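Local structure of probable glutamine-binding lipoprotein GlnH (GLNBP) (Mycobacterium tuberculosis, 6H20) at residues F34-K37 and A38-D41; T253-R256 and I257-G261; F66-P69 and I70-E73; L173-I176 and R177-A180. The protein probably serves as an amino-acid-binding lipoprotein of the solute-binding protein 3 family that senses aspartate and related amino acids and feeds into protein kinase G signalling. One frame throughout, in Å; residues are numbered along the deposited sequence.

Contact 1 (F34-K37 and A38-D41); sequences FATK and AEAD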
loop_
_atom_site.group_PDB
_atom_site.type_symbol
_atom_site.label_atom_id
_atom_site.label_comp_id
_atom_site.label_asym_id
_atom_site.label_seq_id
_atom_site.Cartn_x
_atom_site.Cartn_y
_atom_site.Cartn_z
ATOM N N PHE A 34 8.853 -18.512 12.924
ATOM C CA PHE A 34 9.726 -19.484 13.566
ATOM C C PHE A 34 9.353 -19.647 15.032
ATOM O O PHE A 34 8.941 -18.697 15.702
ATOM C CB PHE A 34 11.170 -19.004 13.499
ATOM C CG PHE A 34 11.740 -18.980 12.110
ATOM C CD1 PHE A 34 12.078 -20.158 11.464
ATOM C CD2 PHE A 34 11.946 -17.778 11.459
ATOM C CE1 PHE A 34 12.616 -20.141 10.186
ATOM C CE2 PHE A 34 12.484 -17.752 10.173
ATOM C CZ PHE A 34 12.818 -18.941 9.547
ATOM N N ALA A 35 9.558 -20.857 15.543
ATOM C CA ALA A 35 9.235 -21.136 16.940
ATOM C C ALA A 35 10.289 -20.607 17.900
ATOM O O ALA A 35 9.949 -20.232 19.028
ATOM C CB ALA A 35 9.082 -22.641 17.147
ATOM N N THR A 36 11.563 -20.594 17.502
ATOM C CA THR A 36 12.639 -20.183 18.395
ATOM C C THR A 36 13.277 -18.874 17.948
ATOM O O THR A 36 13.338 -18.553 16.751
ATOM C CB THR A 36 13.715 -21.266 18.514
ATOM O OG1 THR A 36 14.573 -21.228 17.366
ATOM C CG2 THR A 36 13.091 -22.638 18.631
ATOM N N LYS A 37 13.746 -18.105 18.933
ATOM C CA LYS A 37 14.436 -16.858 18.617
ATOM C C LYS A 37 15.677 -17.120 17.773
ATOM O O LYS A 37 15.979 -16.356 16.845
ATOM C CB LYS A 37 14.787 -16.123 19.912
ATOM C CG LYS A 37 15.504 -14.785 19.708
ATOM C CD LYS A 37 15.785 -14.115 21.045
ATOM C CE LYS A 37 16.357 -12.721 20.857
ATOM N NZ LYS A 37 17.537 -12.775 19.969
ATOM N N ALA A 38 16.392 -18.215 18.050
ATOM C CA ALA A 38 17.621 -18.500 17.313
ATOM C C ALA A 38 17.349 -18.748 15.833
ATOM O O ALA A 38 18.102 -18.271 14.971
ATOM C CB ALA A 38 18.368 -19.672 17.949
ATOM N N GLU A 39 16.286 -19.498 15.519
ATOM C CA GLU A 39 15.877 -19.700 14.128
ATOM C C GLU A 39 15.606 -18.366 13.440
ATOM O O GLU A 39 16.034 -18.137 12.299
ATOM C CB GLU A 39 14.607 -20.571 14.075
ATOM C CG GLU A 39 14.808 -22.077 14.304
ATOM C CD GLU A 39 13.512 -22.821 14.658
ATOM O OE1 GLU A 39 12.523 -22.193 15.098
ATOM O OE2 GLU A 39 13.485 -24.074 14.541
ATOM N N ALA A 40 14.881 -17.473 14.119
ATOM C CA ALA A 40 14.553 -16.179 13.526
ATOM C C ALA A 40 15.809 -15.355 13.292
ATOM O O ALA A 40 15.998 -14.777 12.211
ATOM C CB ALA A 40 13.567 -15.442 14.431
ATOM N N ASP A 41 16.708 -15.322 14.279
ATOM C CA ASP A 41 17.927 -14.537 14.113
ATOM C C ASP A 41 18.776 -15.071 12.970
ATOM O O ASP A 41 19.409 -14.294 12.242
ATOM C CB ASP A 41 18.720 -14.498 15.415
ATOM C CG ASP A 41 18.075 -13.616 16.456
ATOM O OD1 ASP A 41 17.383 -12.637 16.081
ATOM O OD2 ASP A 41 18.262 -13.904 17.658
#

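Contact 2 (T253-R256 and I257-G261); sequences TLER and IRNDG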
loop_
_atom_site.group_PDB
_atom_site.type_symbol
_atom_site.label_atom_id
_atom_site.label_comp_id
_atom_site.label_asym_id
_atom_site.label_seq_id
_atom_site.Cartn_x
_atom_site.Cartn_y
_atom_site.Cartn_z
ATOM N N THR A 253 7.281 -10.519 13.546
ATOM C CA THR A 253 7.119 -9.114 13.914
ATOM C C THR A 253 5.652 -8.729 13.946
ATOM O O THR A 253 5.200 -8.030 14.866
ATOM C CB THR A 253 7.856 -8.204 12.921
ATOM O OG1 THR A 253 9.245 -8.564 12.878
ATOM C CG2 THR A 253 7.740 -6.747 13.364
ATOM N N LEU A 254 4.889 -9.161 12.939
ATOM C CA LEU A 254 3.482 -8.783 12.912
ATOM C C LEU A 254 2.715 -9.402 14.078
ATOM O O LEU A 254 1.864 -8.740 14.675
ATOM C CB LEU A 254 2.857 -9.126 11.560
ATOM C CG LEU A 254 3.488 -8.339 10.405
ATOM C CD1 LEU A 254 2.856 -8.696 9.060
ATOM C CD2 LEU A 254 3.431 -6.813 10.648
ATOM N N GLU A 255 3.002 -10.663 14.428
ATOM C CA GLU A 255 2.403 -11.232 15.638
ATOM C C GLU A 255 2.750 -10.399 16.863
ATOM O O GLU A 255 1.882 -10.115 17.703
ATOM C CB GLU A 255 2.877 -12.672 15.858
ATOM C CG GLU A 255 2.295 -13.705 14.892
ATOM C CD GLU A 255 0.880 -14.127 15.254
ATOM O OE1 GLU A 255 0.389 -13.766 16.353
ATOM O OE2 GLU A 255 0.263 -14.839 14.437
ATOM N N ARG A 256 4.014 -9.984 16.982
ATOM C CA ARG A 256 4.388 -9.151 18.121
ATOM C C ARG A 256 3.566 -7.871 18.173
ATOM O O ARG A 256 2.971 -7.554 19.208
ATOM C CB ARG A 256 5.876 -8.817 18.108
ATOM C CG ARG A 256 6.236 -7.996 19.334
ATOM C CD ARG A 256 7.701 -7.653 19.383
ATOM N NE ARG A 256 8.211 -6.898 18.234
ATOM C CZ ARG A 256 8.045 -5.587 18.051
ATOM N NH1 ARG A 256 7.329 -4.869 18.913
ATOM N NH2 ARG A 256 8.593 -4.991 16.996
ATOM N N ILE A 257 3.516 -7.119 17.070
ATOM C CA ILE A 257 2.881 -5.801 17.145
ATOM C C ILE A 257 1.362 -5.897 17.250
ATOM O O ILE A 257 0.720 -5.003 17.819
ATOM C CB ILE A 257 3.350 -4.850 16.027
ATOM C CG1 ILE A 257 2.862 -5.315 14.654
ATOM C CG2 ILE A 257 4.857 -4.675 16.078
ATOM C CD1 ILE A 257 3.083 -4.247 13.540
ATOM N N ARG A 258 0.748 -6.956 16.708
ATOM C CA ARG A 258 -0.696 -7.102 16.897
ATOM C C ARG A 258 -1.053 -7.334 18.355
ATOM O O ARG A 258 -2.156 -6.979 18.785
ATOM C CB ARG A 258 -1.254 -8.255 16.068
ATOM C CG ARG A 258 -1.213 -8.025 14.569
ATOM C CD ARG A 258 -2.059 -9.075 13.877
ATOM N NE ARG A 258 -1.789 -9.171 12.447
ATOM C CZ ARG A 258 -0.876 -9.976 11.901
ATOM N NH1 ARG A 258 -0.111 -10.761 12.662
ATOM N NH2 ARG A 258 -0.721 -9.995 10.586
ATOM N N ASN A 259 -0.139 -7.918 19.130
ATOM C CA ASN A 259 -0.450 -8.365 20.480
ATOM C C ASN A 259 0.175 -7.516 21.578
ATOM O O ASN A 259 -0.263 -7.609 22.731
ATOM C CB ASN A 259 -0.004 -9.823 20.642
ATOM C CG ASN A 259 -0.947 -10.763 19.974
ATOM O OD1 ASN A 259 -2.028 -11.041 20.506
ATOM N ND2 ASN A 259 -0.586 -11.236 18.794
ATOM N N ASP A 260 1.181 -6.703 21.271
ATOM C CA ASP A 260 1.864 -5.940 22.304
ATOM C C ASP A 260 1.427 -4.486 22.358
ATOM O O ASP A 260 2.048 -3.690 23.065
ATOM C CB ASP A 260 3.390 -6.089 22.209
ATOM C CG ASP A 260 4.028 -5.258 21.097
ATOM O OD1 ASP A 260 3.324 -4.533 20.340
ATOM O OD2 ASP A 260 5.278 -5.317 20.976
ATOM N N GLY A 261 0.380 -4.122 21.614
ATOM C CA GLY A 261 -0.131 -2.770 21.611
ATOM C C GLY A 261 0.461 -1.870 20.547
ATOM O O GLY A 261 -0.055 -0.761 20.340
HETATM O O HOH W 1 -1.238 -11.766 15.355
#

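Contact 3 (F66-P69 and I70-E73); sequences FRDP and ITGE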
loop_
_atom_site.group_PDB
_atom_site.type_symbol
_atom_site.label_atom_id
_atom_site.label_comp_id
_atom_site.label_asym_id
_atom_site.label_seq_id
_atom_site.Cartn_x
_atom_site.Cartn_y
_atom_site.Cartn_z
ATOM N N PHE A 66 5.954 9.426 3.509
ATOM C CA PHE A 66 5.998 10.790 3.003
ATOM C C PHE A 66 7.081 11.522 3.777
ATOM O O PHE A 66 7.517 11.069 4.836
ATOM C CB PHE A 66 4.633 11.481 3.162
ATOM C CG PHE A 66 4.241 11.745 4.593
ATOM C CD1 PHE A 66 3.668 10.740 5.368
ATOM C CD2 PHE A 66 4.459 12.990 5.167
ATOM C CE1 PHE A 66 3.302 10.978 6.689
ATOM C CE2 PHE A 66 4.095 13.232 6.489
ATOM C CZ PHE A 66 3.521 12.228 7.252
ATOM N N ARG A 67 7.534 12.652 3.235
ATOM C CA ARG A 67 8.510 13.471 3.949
ATOM C C ARG A 67 7.776 14.499 4.803
ATOM O O ARG A 67 7.011 15.315 4.279
ATOM C CB ARG A 67 9.503 14.154 3.007
ATOM C CG ARG A 67 10.607 14.880 3.767
ATOM C CD ARG A 67 11.681 15.482 2.862
ATOM N NE ARG A 67 12.105 14.586 1.791
ATOM C CZ ARG A 67 12.963 13.580 1.943
ATOM N NH1 ARG A 67 13.487 13.313 3.133
ATOM N NH2 ARG A 67 13.281 12.831 0.899
ATOM N N ASP A 68 7.997 14.447 6.109
ATOM C CA ASP A 68 7.392 15.426 7.004
ATOM C C ASP A 68 7.944 16.805 6.667
ATOM O O ASP A 68 9.167 16.989 6.653
ATOM C CB ASP A 68 7.740 15.061 8.449
ATOM C CG ASP A 68 7.047 15.950 9.466
ATOM O OD1 ASP A 68 7.365 17.159 9.533
ATOM O OD2 ASP A 68 6.180 15.437 10.206
ATOM N N PRO A 69 7.093 17.792 6.380
ATOM C CA PRO A 69 7.612 19.107 5.972
ATOM C C PRO A 69 8.324 19.864 7.081
ATOM O O PRO A 69 9.041 20.826 6.780
ATOM C CB PRO A 69 6.358 19.855 5.494
ATOM C CG PRO A 69 5.228 19.194 6.199
ATOM C CD PRO A 69 5.621 17.742 6.368
ATOM N N ILE A 70 8.158 19.470 8.338
ATOM C CA ILE A 70 8.748 20.181 9.471
ATOM C C ILE A 70 10.072 19.559 9.905
ATOM O O ILE A 70 11.065 20.262 10.092
ATOM C CB ILE A 70 7.738 20.263 10.639
ATOM C CG1 ILE A 70 6.745 21.404 10.403
ATOM C CG2 ILE A 70 8.457 20.441 11.969
ATOM C CD1 ILE A 70 5.504 21.325 11.267
ATOM N N THR A 71 10.102 18.236 10.078
ATOM C CA THR A 71 11.313 17.549 10.507
ATOM C C THR A 71 12.182 17.097 9.343
ATOM O O THR A 71 13.359 16.782 9.554
ATOM C CB THR A 71 10.956 16.308 11.336
ATOM O OG1 THR A 71 10.406 15.312 10.467
ATOM C CG2 THR A 71 9.926 16.652 12.414
ATOM N N GLY A 72 11.627 17.043 8.130
ATOM C CA GLY A 72 12.334 16.538 6.971
ATOM C C GLY A 72 12.512 15.033 6.915
ATOM O O GLY A 72 13.154 14.543 5.980
ATOM N N GLU A 73 11.972 14.283 7.874
ATOM C CA GLU A 73 12.182 12.843 7.940
ATOM C C GLU A 73 11.101 12.110 7.155
ATOM O O GLU A 73 9.957 12.563 7.071
ATOM C CB GLU A 73 12.156 12.372 9.397
ATOM C CG GLU A 73 13.237 13.006 10.268
ATOM C CD GLU A 73 13.222 12.513 11.710
ATOM O OE1 GLU A 73 12.588 11.474 11.989
ATOM O OE2 GLU A 73 13.851 13.173 12.567
#

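Contact 4 (L173-I176 and R177-A180); sequences LRRI and REIA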
loop_
_atom_site.group_PDB
_atom_site.type_symbol
_atom_site.label_atom_id
_atom_site.label_comp_id
_atom_site.label_asym_id
_atom_site.label_seq_id
_atom_site.Cartn_x
_atom_site.Cartn_y
_atom_site.Cartn_z
ATOM N N LEU A 173 -5.979 0.745 -10.650
ATOM C CA LEU A 173 -6.162 0.858 -12.091
ATOM C C LEU A 173 -6.952 -0.326 -12.619
ATOM O O LEU A 173 -7.890 -0.162 -13.406
ATOM C CB LEU A 173 -4.786 0.934 -12.759
ATOM C CG LEU A 173 -4.690 0.857 -14.283
ATOM C CD1 LEU A 173 -5.623 1.852 -14.956
ATOM C CD2 LEU A 173 -3.240 1.092 -14.716
ATOM N N ARG A 174 -6.604 -1.535 -12.167
ATOM C CA ARG A 174 -7.301 -2.726 -12.635
ATOM C C ARG A 174 -8.795 -2.668 -12.322
ATOM O O ARG A 174 -9.624 -3.058 -13.153
ATOM C CB ARG A 174 -6.652 -3.975 -12.032
ATOM C CG ARG A 174 -7.364 -5.274 -12.369
ATOM C CD ARG A 174 -7.294 -5.605 -13.855
ATOM N NE ARG A 174 -7.967 -6.872 -14.154
ATOM C CZ ARG A 174 -9.288 -7.028 -14.176
ATOM N NH1 ARG A 174 -9.817 -8.214 -14.451
ATOM N NH2 ARG A 174 -10.084 -5.999 -13.925
ATOM N N ARG A 175 -9.161 -2.137 -11.152
ATOM C CA ARG A 175 -10.576 -2.065 -10.789
ATOM C C ARG A 175 -11.320 -1.011 -11.610
ATOM O O ARG A 175 -12.467 -1.229 -12.018
ATOM C CB ARG A 175 -10.702 -1.781 -9.291
ATOM C CG ARG A 175 -12.132 -1.535 -8.803
ATOM C CD ARG A 175 -13.011 -2.751 -9.053
ATOM N NE ARG A 175 -14.396 -2.543 -8.625
ATOM C CZ ARG A 175 -15.344 -1.994 -9.379
ATOM N NH1 ARG A 175 -15.066 -1.571 -10.609
ATOM N NH2 ARG A 175 -16.574 -1.858 -8.901
ATOM N N ILE A 176 -10.695 0.141 -11.855
ATOM C CA ILE A 176 -11.316 1.160 -12.703
ATOM C C ILE A 176 -11.499 0.654 -14.132
ATOM O O ILE A 176 -12.431 1.070 -14.837
ATOM C CB ILE A 176 -10.485 2.459 -12.646
ATOM C CG1 ILE A 176 -10.502 3.014 -11.225
ATOM C CG2 ILE A 176 -11.001 3.489 -13.648
ATOM C CD1 ILE A 176 -11.862 3.202 -10.661
ATOM N N ARG A 177 -10.621 -0.246 -14.590
ATOM C CA ARG A 177 -10.759 -0.808 -15.933
ATOM C C ARG A 177 -11.968 -1.729 -16.072
ATOM O O ARG A 177 -12.279 -2.149 -17.191
ATOM C CB ARG A 177 -9.479 -1.548 -16.329
ATOM C CG ARG A 177 -8.307 -0.630 -16.641
ATOM C CD ARG A 177 -8.306 -0.205 -18.114
ATOM N NE ARG A 177 -7.910 -1.317 -18.975
ATOM C CZ ARG A 177 -8.745 -1.979 -19.768
ATOM N NH1 ARG A 177 -10.022 -1.630 -19.823
ATOM N NH2 ARG A 177 -8.304 -2.992 -20.505
ATOM N N GLU A 178 -12.649 -2.062 -14.974
ATOM C CA GLU A 178 -13.869 -2.853 -15.034
ATOM C C GLU A 178 -15.109 -2.013 -15.265
ATOM O O GLU A 178 -16.155 -2.569 -15.614
ATOM C CB GLU A 178 -14.057 -3.664 -13.750
ATOM C CG GLU A 178 -12.985 -4.703 -13.540
ATOM C CD GLU A 178 -13.070 -5.369 -12.179
ATOM O OE1 GLU A 178 -14.074 -5.160 -11.462
ATOM O OE2 GLU A 178 -12.124 -6.102 -11.830
ATOM N N ILE A 179 -15.021 -0.697 -15.094
ATOM C CA ILE A 179 -16.219 0.130 -15.101
ATOM C C ILE A 179 -16.752 0.253 -16.521
ATOM O O ILE A 179 -15.994 0.503 -17.469
ATOM C CB ILE A 179 -15.928 1.498 -14.468
ATOM C CG1 ILE A 179 -15.598 1.317 -12.990
ATOM C CG2 ILE A 179 -17.118 2.424 -14.618
ATOM C CD1 ILE A 179 -15.030 2.580 -12.339
ATOM N N ALA A 180 -18.067 0.092 -16.667
ATOM C CA ALA A 180 -18.729 0.119 -17.966
ATOM C C ALA A 180 -19.917 1.068 -17.879
ATOM O O ALA A 180 -20.783 0.894 -16.997
ATOM C CB ALA A 180 -19.195 -1.287 -18.350
HETATM O O HOH W 2 -13.310 1.082 -17.462
#

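Contact 1 (F34-K37 and A38-D41)
The ring of Phe34 lies against the first turn of helix 37-43, with Glu39 O 4.1 Å above the ring plane and over its centre. On the same residue the CB of Glu39 comes within 3.7 Å of Phe34 CD1, while Phe34 CD2 approaches Ala40 CA obliquely. Beyond CG the Glu39 chain runs back, extended, past Thr36, and Glu39 OE1 accepts from Thr36 N at 3.0 Å, the donor lying 35° out of the carboxylate plane. A longer, weak bond from Ala35 N reaches the same oxygen. In return, with OG1 of Thr36 set between its own N and carbonyl carbon (chi1 79°), the hydroxyl oxygen accepts from Glu39 N at 3.1 Å. On the next residue, Lys37 NZ meets the syn lone pair of Asp41 OD2, one turn on, at 2.7 Å, a salt bridge made by bending the lysine only at its last torsion. Phe34 also touches Arg248, and Ala40 touches Phe249, both of helix 244-259. Reciprocal side-chain-to-backbone bonds between Thr36 as N-cap and Glu39 three residues on are the classic capping box, opening helix 37-43.

Contact 2 (T253-R256 and I257-G261)
The carbonyl O of Arg256 is gripped by two backbone donors, Asp260 N at 2.9 Å and Asn259 N at 3.1 Å. The first comes in nearly along the carbonyl axis and the second from 60° above the carbonyl plane, so the i to i+4 and i to i+3 patterns share one acceptor. One residue earlier, Glu255 O takes a weak bond from Asn259 N and a stronger one from the Asn259 side chain, whose ND2 donates at 2.9 Å, almost straight (168°), with the oxygen in the amide plane. This mixed bonding marks the C-terminal end of helix 244-259, where Asp260 leaves helical geometry and Gly261 takes the N-cap position of helix 262-270. With CG between its own N and carbonyl carbon (chi1 77°), the Asp260 carboxylate turns back across the junction, OD2 meeting Arg256 NH1 at 2.9 Å in the guanidinium plane, while OD1 bonds Thr262 OG1. Arg256 also forms salt bridges with Glu84 and Asp88 of helix 77-90, and one face of its guanidinium is covered by Ile257 CG2. On another side of the helix, Arg258 lays its guanidinium face over Leu254 CB, 3.6 Å from NH1, as NH2 bonds Val137 O and Thr136 OG1. A water links Arg258 NH1 to Glu255 OE1, weakly at the glutamate, whose OE2 bonds Tyr285 OH.

Contact 3 (F66-P69 and I70-E73)
Asp68 packs tightly into the bend of this loop, its OD1 receiving two backbone N-H groups, whereas the side chains of Ile70 and Glu73 lie on the exposed side. Ile70 N reaches Asp68 OD1 at 2.7 Å, nearly along the C-O axis, an Asx turn, and Thr71 N comes to the same oxygen at 3.0 Å from 43° above the carboxylate plane. The carboxylate is placed there by a first torsion that sets CG opposite the aspartate's own N (chi1 -175°), folding it over the turn that follows. Its CB is also 3.4 Å from Thr71 OG1, the two side chains crossing at about a right angle. That hydroxyl oxygen accepts from Glu73 N, an ST turn on the return of the chain. Together these bonds build a beta hairpin loop between strands 66-67 and 74-75: Asp68 N donates to Glu73 O at 2.9 Å, and Gly72, which has positive phi, donates through its N to Asp68 O. Phe66 continues the ladder through backbone bonds with Thr75. On the outer, exposed flank Arg67 bends at its third torsion (chi3 -44°), bringing NH1 to Gly72 O at 3.1 Å with the oxygen in the guanidinium plane. The looser side belongs to Glu73, whose side chain starts away from the other half of the loop, and to Ile70, whose side chain meets Asp68 OD1 through CB, at 3.3 Å.

Contact 4 (L173-I176 and R177-A180)
Leu173 starts the contact by lying beside Arg177, the two side chains pointing the same way, with Leu173 CD1 4.0 Å from Arg177 CG. Its carbonyl O accepts from Arg177 N, the last full helical bond here; the bond from that same N to Arg174 O is weak. Arg174 comes next. Its chain kinks at the second torsion (chi2 66°) and carries NH2 to Glu178 OE2 at 2.9 Å, a salt bridge in which the guanidinium and carboxylate planes stand 77° apart. Its NH1 bonds Pro17 O, so the group has two partners. Arg175 bends in the same way but meets the glutamate quite differently: OE1 of Glu178 sits over one guanidinium face, 3.8 Å from Arg175 NH1, with the planes only 15° apart. That long pairing is one of charge alone, since no N-H points at the oxygen, and Arg175 NE is bonded instead to Met230 O. Glu178 thus joins two arginines in a salt-bridge network, which would be expected to stabilise its negative charge. Ile176 completes the segment, its CD1 3.6 Å from Ile179 CD1, side by side. Its carbonyl O takes Ile179 N at 3.1 Å in a type I beta turn, and a water donates to both Ile176 O and Ile179 O. The turn closes helix 171-176 before strand 184-188; Leu173 and Ile176 pack on Val166 of strand 163-167 and Ile185 of strand 184-188, and Arg175 and Ile176 reach Gln143 of strand 139-148.

In the fold
The four contacts show how ends of helices and a hairpin are finished by local side-chain bonds. Contacts 1 and 2 are neighbours, their centres about 16 Å apart, and helix 244-259 joins them: it carries contact 2 and packs Arg248 and Phe249 against Phe34 and Ala40. Contact 4 lies on the opposite side of the chain's centre from both, about 43 Å from contact 1 and 35 Å from contact 2, centre to centre. It is nearest the ligand, the side chain of Leu173 being about 8 Å from the bound asparagine and that of Arg174 about 5 Å from that of Thr171, a pocket residue close by in sequence. At contact 3, the side chain of Phe66 is about 13 Å from the asparagine.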